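Local coordinates for protein C-type lectin domain family 4, member b1 (Mus musculus, PDB 6LKR) that serves as a calcium-binding C-type lectin receptor of innate immunity, binding carbohydrate and probably recognising phosphoglycolipids from pathogens, at residues A[70-76]-A[96-102]; A[91-95]-A[106-110]. All blocks are in the same frame, centred on the assembly; numbering follows the deposited sequence. Where two conformers were deposited one is given.

Both contacts involve the long loop between strands 76-78 and 103-109 of the C-type lectin fold, the loop that supplies three of the five residues at the calcium site. The centres of contacts 1 and 2 are about 16 Å apart. Along the chain the segments alternate, 70-76, 91-95, 96-102, 106-110, and 91-95 runs straight into 96-102 at the Glu95-Pro96 peptide. Contact 1 ties 96-102 to the hairpin after strand 64-70; contact 2 ties the five residues just before them to the end of strand 103-109. They meet where Trp91 packs on Trp76 and Pro96, and share two calcium-bound waters, so the calcium-binding loop is held to the fold at two places.

Contact 1: residues A[70-76]-A[96-102]; sequences DTGHRQW and PSSDNEK. With CA (calcium ion), chain D.
Asp70 and Lys102 bring the two backbones to 4.7 Å between their CA atoms, with Asp70 N hydrogen-bonded to Lys102 O, and the loops then part to 6.2 Å between the CA atoms of His73 and Asp99. With CG anti to the backbone N (chi1 -179°), Asp70 turns its carboxylate into its own hairpin. There OD1 accepts Gly72 N, an Asx turn, and Gln75 N from opposite faces, while OD2 accepts Arg74 N and Arg74 NH2. Lys102 NZ drops onto Asp70 OD2 from above the carboxylate plane, 3.2 Å away. Lys102 NZ also donates to Gly72 O at 2.7 Å and to Asp99 O, and pairs with Asp99 OD1, so it pins both loops at once. This mesh of charges probably keeps the two aspartates, close to each other, ionised. Asp99 splits its work: OD2 takes His73 ND1 on its syn lone pair at 2.6 Å, in the ring plane, and OD1 pairs with Arg74 NE at 3.3 Å. Bent at chi2 and chi3, Arg74 lays its guanidinium between the Trp76 ring edge atom CZ2 on one face and Asp99 CA on the other, while NH2 reaches Glu101 O at 2.8 Å in the guanidinium plane. Trp76 CZ2 also meets Pro96 CG at 3.7 Å; the peptide before Pro96 is cis, as at the proline of the Glu-Pro-Asn motif in related lectins; here Ser97 follows. Beyond the proline, Ser97 OG and Glu101 OE2 bind the calcium, and Arg74 NH1 forms a salt bridge with the calcium ligand Asp118, making the arginine a second-shell residue. The contact thus joins the turn between strands 64-70 and 76-78 to the loop entering strand 103-109, with Asp118 of strand 113-119 touching Trp76 and Pro96.

Contact 2: residues A[91-95]-A[106-110]; sequences WHNGE and VYYRR. With CA (calcium ion), chain D.
The guanidinium of Arg109 lies nearly flat against His92: the centres are 4.3 Å apart, the planes 10° from parallel, and Arg109 CD sits over the imidazole face as a CH-pi contact at 3.7 Å from the ring centroid. At the imidazole edge, His92 NE2 donates to Tyr107 O at 2.9 Å, while the same NE2 lies over one face of the Tyr107 ring, the two planes meeting obliquely at 57°. This joins strand 103-109 of the C-type lectin domain to the type II turn His92-Glu95, which leads into the calcium-binding loop. The straight Arg109 chain runs along the imidazole and carries its guanidinium to the turn. The guanidinium edge is well used: NE gives an almost straight bond (175°) to Tyr107 OH at 2.7 Å, and NH1 meets an Asn93 O lone pair at 3.0 Å. Toward the metal, Arg109 NH2 makes a long salt bridge with Glu95 OE2, which may help keep that carboxylate oriented. A water bridges the two, donating to Asn93 O as well. Glu95 OE1 binds the calcium at 2.5 Å, and OE2 accepts from a calcium-bound water at 2.7 Å.

Contact 1: residues A[70-76]-A[96-102]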
# COMPACT_ATOMS: atom_id res chain seq x y z
N ASP A 70 -13.25 -6.13 -8.09
CA ASP A 70 -13.16 -5.74 -9.52
C ASP A 70 -14.06 -4.52 -9.72
O ASP A 70 -15.29 -4.67 -9.63
CB ASP A 70 -13.53 -6.93 -10.40
CG ASP A 70 -13.42 -6.61 -11.88
OD1 ASP A 70 -13.01 -5.48 -12.21
OD2 ASP A 70 -13.74 -7.50 -12.67
N THR A 71 -13.44 -3.37 -9.98
CA THR A 71 -14.10 -2.06 -10.18
C THR A 71 -14.62 -1.96 -11.62
O THR A 71 -15.35 -1.01 -11.91
CB THR A 71 -13.14 -0.92 -9.82
OG1 THR A 71 -12.12 -0.84 -10.80
CG2 THR A 71 -12.48 -1.10 -8.47
N GLY A 72 -14.26 -2.89 -12.49
CA GLY A 72 -14.69 -2.86 -13.91
C GLY A 72 -14.68 -4.24 -14.54
O GLY A 72 -15.61 -5.03 -14.29
N HIS A 73 -13.66 -4.51 -15.34
CA HIS A 73 -13.44 -5.79 -16.07
C HIS A 73 -12.03 -6.27 -15.78
O HIS A 73 -11.11 -5.91 -16.53
CB HIS A 73 -13.74 -5.58 -17.55
CG HIS A 73 -15.10 -4.99 -17.72
ND1 HIS A 73 -16.23 -5.71 -17.39
CD2 HIS A 73 -15.50 -3.75 -18.07
CE1 HIS A 73 -17.28 -4.95 -17.59
NE2 HIS A 73 -16.86 -3.74 -18.00
N ARG A 74 -11.87 -7.01 -14.68
CA ARG A 74 -10.56 -7.46 -14.16
C ARG A 74 -9.75 -6.23 -13.74
O ARG A 74 -8.51 -6.30 -13.79
CB ARG A 74 -9.81 -8.31 -15.20
CG ARG A 74 -10.67 -9.35 -15.91
CD ARG A 74 -11.19 -10.49 -15.05
NE ARG A 74 -12.30 -10.08 -14.19
CZ ARG A 74 -12.92 -10.87 -13.32
NH1 ARG A 74 -12.58 -12.15 -13.20
NH2 ARG A 74 -13.89 -10.39 -12.56
N GLN A 75 -10.42 -5.13 -13.40
CA GLN A 75 -9.77 -3.89 -12.88
C GLN A 75 -9.76 -3.98 -11.34
O GLN A 75 -10.52 -3.25 -10.68
CB GLN A 75 -10.47 -2.67 -13.49
CG GLN A 75 -10.27 -2.62 -15.00
CD GLN A 75 -11.20 -1.67 -15.71
OE1 GLN A 75 -12.25 -2.06 -16.22
NE2 GLN A 75 -10.81 -0.40 -15.73
N TRP A 76 -8.93 -4.90 -10.84
CA TRP A 76 -8.80 -5.23 -9.40
C TRP A 76 -8.31 -3.99 -8.64
O TRP A 76 -7.36 -3.35 -9.09
CB TRP A 76 -7.87 -6.44 -9.22
CG TRP A 76 -8.32 -7.63 -10.00
CD1 TRP A 76 -7.76 -8.14 -11.13
CD2 TRP A 76 -9.50 -8.42 -9.75
NE1 TRP A 76 -8.48 -9.21 -11.59
CE2 TRP A 76 -9.55 -9.41 -10.76
CE3 TRP A 76 -10.48 -8.42 -8.76
CZ2 TRP A 76 -10.56 -10.36 -10.81
CZ3 TRP A 76 -11.48 -9.37 -8.81
CH2 TRP A 76 -11.52 -10.33 -9.82
N PRO A 96 -8.14 -15.50 -11.99
CA PRO A 96 -9.60 -15.36 -11.95
C PRO A 96 -10.29 -16.09 -13.11
O PRO A 96 -9.64 -16.33 -14.10
CB PRO A 96 -9.83 -13.85 -12.10
CG PRO A 96 -8.50 -13.20 -11.83
CD PRO A 96 -7.45 -14.22 -12.19
N SER A 97 -11.58 -16.42 -12.96
CA SER A 97 -12.31 -17.33 -13.87
C SER A 97 -13.50 -16.64 -14.56
O SER A 97 -13.88 -17.11 -15.64
CB SER A 97 -12.74 -18.57 -13.14
OG SER A 97 -13.70 -18.27 -12.13
N SER A 98 -14.08 -15.57 -14.00
CA SER A 98 -15.34 -15.00 -14.54
C SER A 98 -15.48 -13.50 -14.27
O SER A 98 -15.39 -13.09 -13.10
CB SER A 98 -16.53 -15.74 -14.00
OG SER A 98 -17.73 -15.10 -14.39
N ASP A 99 -15.84 -12.74 -15.30
CA ASP A 99 -16.11 -11.29 -15.16
C ASP A 99 -17.35 -11.05 -14.30
O ASP A 99 -17.50 -9.92 -13.86
CB ASP A 99 -16.22 -10.58 -16.50
CG ASP A 99 -15.92 -9.09 -16.38
OD1 ASP A 99 -14.94 -8.75 -15.69
OD2 ASP A 99 -16.69 -8.28 -16.96
N ASN A 100 -18.20 -12.06 -14.05
CA ASN A 100 -19.39 -11.88 -13.17
C ASN A 100 -18.98 -12.02 -11.70
O ASN A 100 -19.80 -11.67 -10.84
CB ASN A 100 -20.54 -12.82 -13.54
CG ASN A 100 -21.67 -12.09 -14.24
OD1 ASN A 100 -21.88 -10.90 -14.00
ND2 ASN A 100 -22.39 -12.78 -15.10
N GLU A 101 -17.76 -12.50 -11.42
CA GLU A 101 -17.24 -12.66 -10.04
C GLU A 101 -16.36 -11.45 -9.72
O GLU A 101 -15.24 -11.37 -10.27
CB GLU A 101 -16.48 -13.98 -9.93
CG GLU A 101 -17.38 -15.19 -10.13
CD GLU A 101 -16.69 -16.53 -10.00
OE1 GLU A 101 -17.33 -17.46 -9.50
OE2 GLU A 101 -15.51 -16.64 -10.40
N LYS A 102 -16.84 -10.55 -8.86
CA LYS A 102 -16.22 -9.21 -8.64
C LYS A 102 -15.46 -9.13 -7.31
O LYS A 102 -14.75 -8.14 -7.11
CB LYS A 102 -17.30 -8.13 -8.74
CG LYS A 102 -17.99 -8.03 -10.10
CD LYS A 102 -17.03 -7.72 -11.22
CE LYS A 102 -17.72 -7.30 -12.50
NZ LYS A 102 -16.79 -7.33 -13.66
CA CA D . -13.55 -17.93 -9.70
O HOH W 1 -15.24 -19.27 -8.88
O HOH W 2 -13.59 -20.55 -9.93

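Contact 2: residues A[91-95]-A[106-110]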
# COMPACT_ATOMS: atom_id res chain seq x y z
N TRP A 91 -3.15 -15.70 -7.21
CA TRP A 91 -4.32 -16.37 -7.82
C TRP A 91 -4.04 -17.87 -7.91
O TRP A 91 -2.92 -18.20 -8.33
CB TRP A 91 -4.63 -15.81 -9.21
CG TRP A 91 -4.98 -14.36 -9.23
CD1 TRP A 91 -4.18 -13.33 -9.63
CD2 TRP A 91 -6.23 -13.78 -8.85
NE1 TRP A 91 -4.86 -12.15 -9.52
CE2 TRP A 91 -6.11 -12.39 -9.04
CE3 TRP A 91 -7.43 -14.31 -8.35
CZ2 TRP A 91 -7.17 -11.52 -8.78
CZ3 TRP A 91 -8.48 -13.44 -8.09
CH2 TRP A 91 -8.34 -12.07 -8.30
N HIS A 92 -5.01 -18.72 -7.58
CA HIS A 92 -4.96 -20.17 -7.89
C HIS A 92 -4.91 -20.36 -9.40
O HIS A 92 -5.39 -19.49 -10.14
CB HIS A 92 -6.16 -20.92 -7.32
CG HIS A 92 -6.01 -21.32 -5.90
ND1 HIS A 92 -4.97 -22.11 -5.47
CD2 HIS A 92 -6.77 -21.05 -4.82
CE1 HIS A 92 -5.09 -22.31 -4.17
NE2 HIS A 92 -6.19 -21.67 -3.75
N ASN A 93 -4.38 -21.49 -9.84
CA ASN A 93 -4.38 -21.88 -11.28
C ASN A 93 -5.83 -21.85 -11.78
O ASN A 93 -6.71 -22.38 -11.09
CB ASN A 93 -3.67 -23.22 -11.48
CG ASN A 93 -2.19 -23.13 -11.19
OD1 ASN A 93 -1.58 -22.07 -11.33
ND2 ASN A 93 -1.59 -24.24 -10.78
N GLY A 94 -6.06 -21.20 -12.93
CA GLY A 94 -7.39 -21.04 -13.54
C GLY A 94 -8.20 -19.90 -12.94
O GLY A 94 -9.37 -19.75 -13.32
N GLU A 95 -7.62 -19.11 -12.04
CA GLU A 95 -8.30 -17.92 -11.45
C GLU A 95 -7.51 -16.68 -11.86
O GLU A 95 -6.30 -16.74 -12.07
CB GLU A 95 -8.40 -18.02 -9.93
CG GLU A 95 -9.07 -19.29 -9.43
CD GLU A 95 -10.51 -19.50 -9.88
OE1 GLU A 95 -11.21 -18.50 -10.19
OE2 GLU A 95 -10.94 -20.66 -9.91
N VAL A 106 -9.51 -16.07 -0.38
CA VAL A 106 -8.28 -16.88 -0.30
C VAL A 106 -8.72 -18.20 0.33
O VAL A 106 -9.50 -18.17 1.31
CB VAL A 106 -7.15 -16.15 0.46
CG1 VAL A 106 -7.55 -15.81 1.89
CG2 VAL A 106 -5.86 -16.94 0.43
N TYR A 107 -8.28 -19.32 -0.23
CA TYR A 107 -8.65 -20.66 0.27
C TYR A 107 -7.54 -21.64 -0.09
O TYR A 107 -6.65 -21.33 -0.91
CB TYR A 107 -10.02 -21.07 -0.26
CG TYR A 107 -10.03 -21.74 -1.61
CD1 TYR A 107 -10.09 -20.99 -2.78
CD2 TYR A 107 -10.04 -23.12 -1.72
CE1 TYR A 107 -10.12 -21.60 -4.02
CE2 TYR A 107 -10.07 -23.75 -2.96
CZ TYR A 107 -10.12 -22.99 -4.11
OH TYR A 107 -10.14 -23.61 -5.32
N TYR A 108 -7.58 -22.79 0.57
CA TYR A 108 -6.51 -23.82 0.52
C TYR A 108 -6.95 -24.93 -0.43
O TYR A 108 -8.04 -25.47 -0.23
CB TYR A 108 -6.25 -24.34 1.93
CG TYR A 108 -5.08 -25.28 2.04
CD1 TYR A 108 -3.81 -24.80 2.27
CD2 TYR A 108 -5.26 -26.65 1.91
CE1 TYR A 108 -2.73 -25.66 2.39
CE2 TYR A 108 -4.19 -27.52 2.01
CZ TYR A 108 -2.92 -27.02 2.25
OH TYR A 108 -1.86 -27.87 2.36
N ARG A 109 -6.14 -25.21 -1.46
CA ARG A 109 -6.33 -26.39 -2.36
C ARG A 109 -5.43 -27.52 -1.86
O ARG A 109 -4.22 -27.30 -1.74
CB ARG A 109 -6.01 -26.02 -3.81
CG ARG A 109 -7.08 -25.18 -4.49
CD ARG A 109 -6.85 -25.05 -5.98
NE ARG A 109 -7.91 -24.31 -6.66
CZ ARG A 109 -7.87 -23.91 -7.94
NH1 ARG A 109 -6.82 -24.16 -8.69
NH2 ARG A 109 -8.89 -23.24 -8.45
N ARG A 110 -6.02 -28.69 -1.57
CA ARG A 110 -5.29 -29.89 -1.08
C ARG A 110 -4.12 -30.16 -2.03
O ARG A 110 -4.33 -30.11 -3.25
CB ARG A 110 -6.22 -31.10 -0.97
CG ARG A 110 -6.16 -31.83 0.37
CD ARG A 110 -7.43 -31.65 1.19
NE ARG A 110 -8.59 -32.21 0.51
CZ ARG A 110 -8.98 -33.49 0.58
NH1 ARG A 110 -8.32 -34.37 1.31
NH2 ARG A 110 -10.05 -33.88 -0.10
CA CA D . -13.55 -17.93 -9.70
O HOH W 3 -9.79 -22.70 -10.96
O HOH W 4 -10.43 -21.71 -7.36
O HOH W 2 -13.59 -20.55 -9.93
O HOH W 1 -15.24 -19.27 -8.88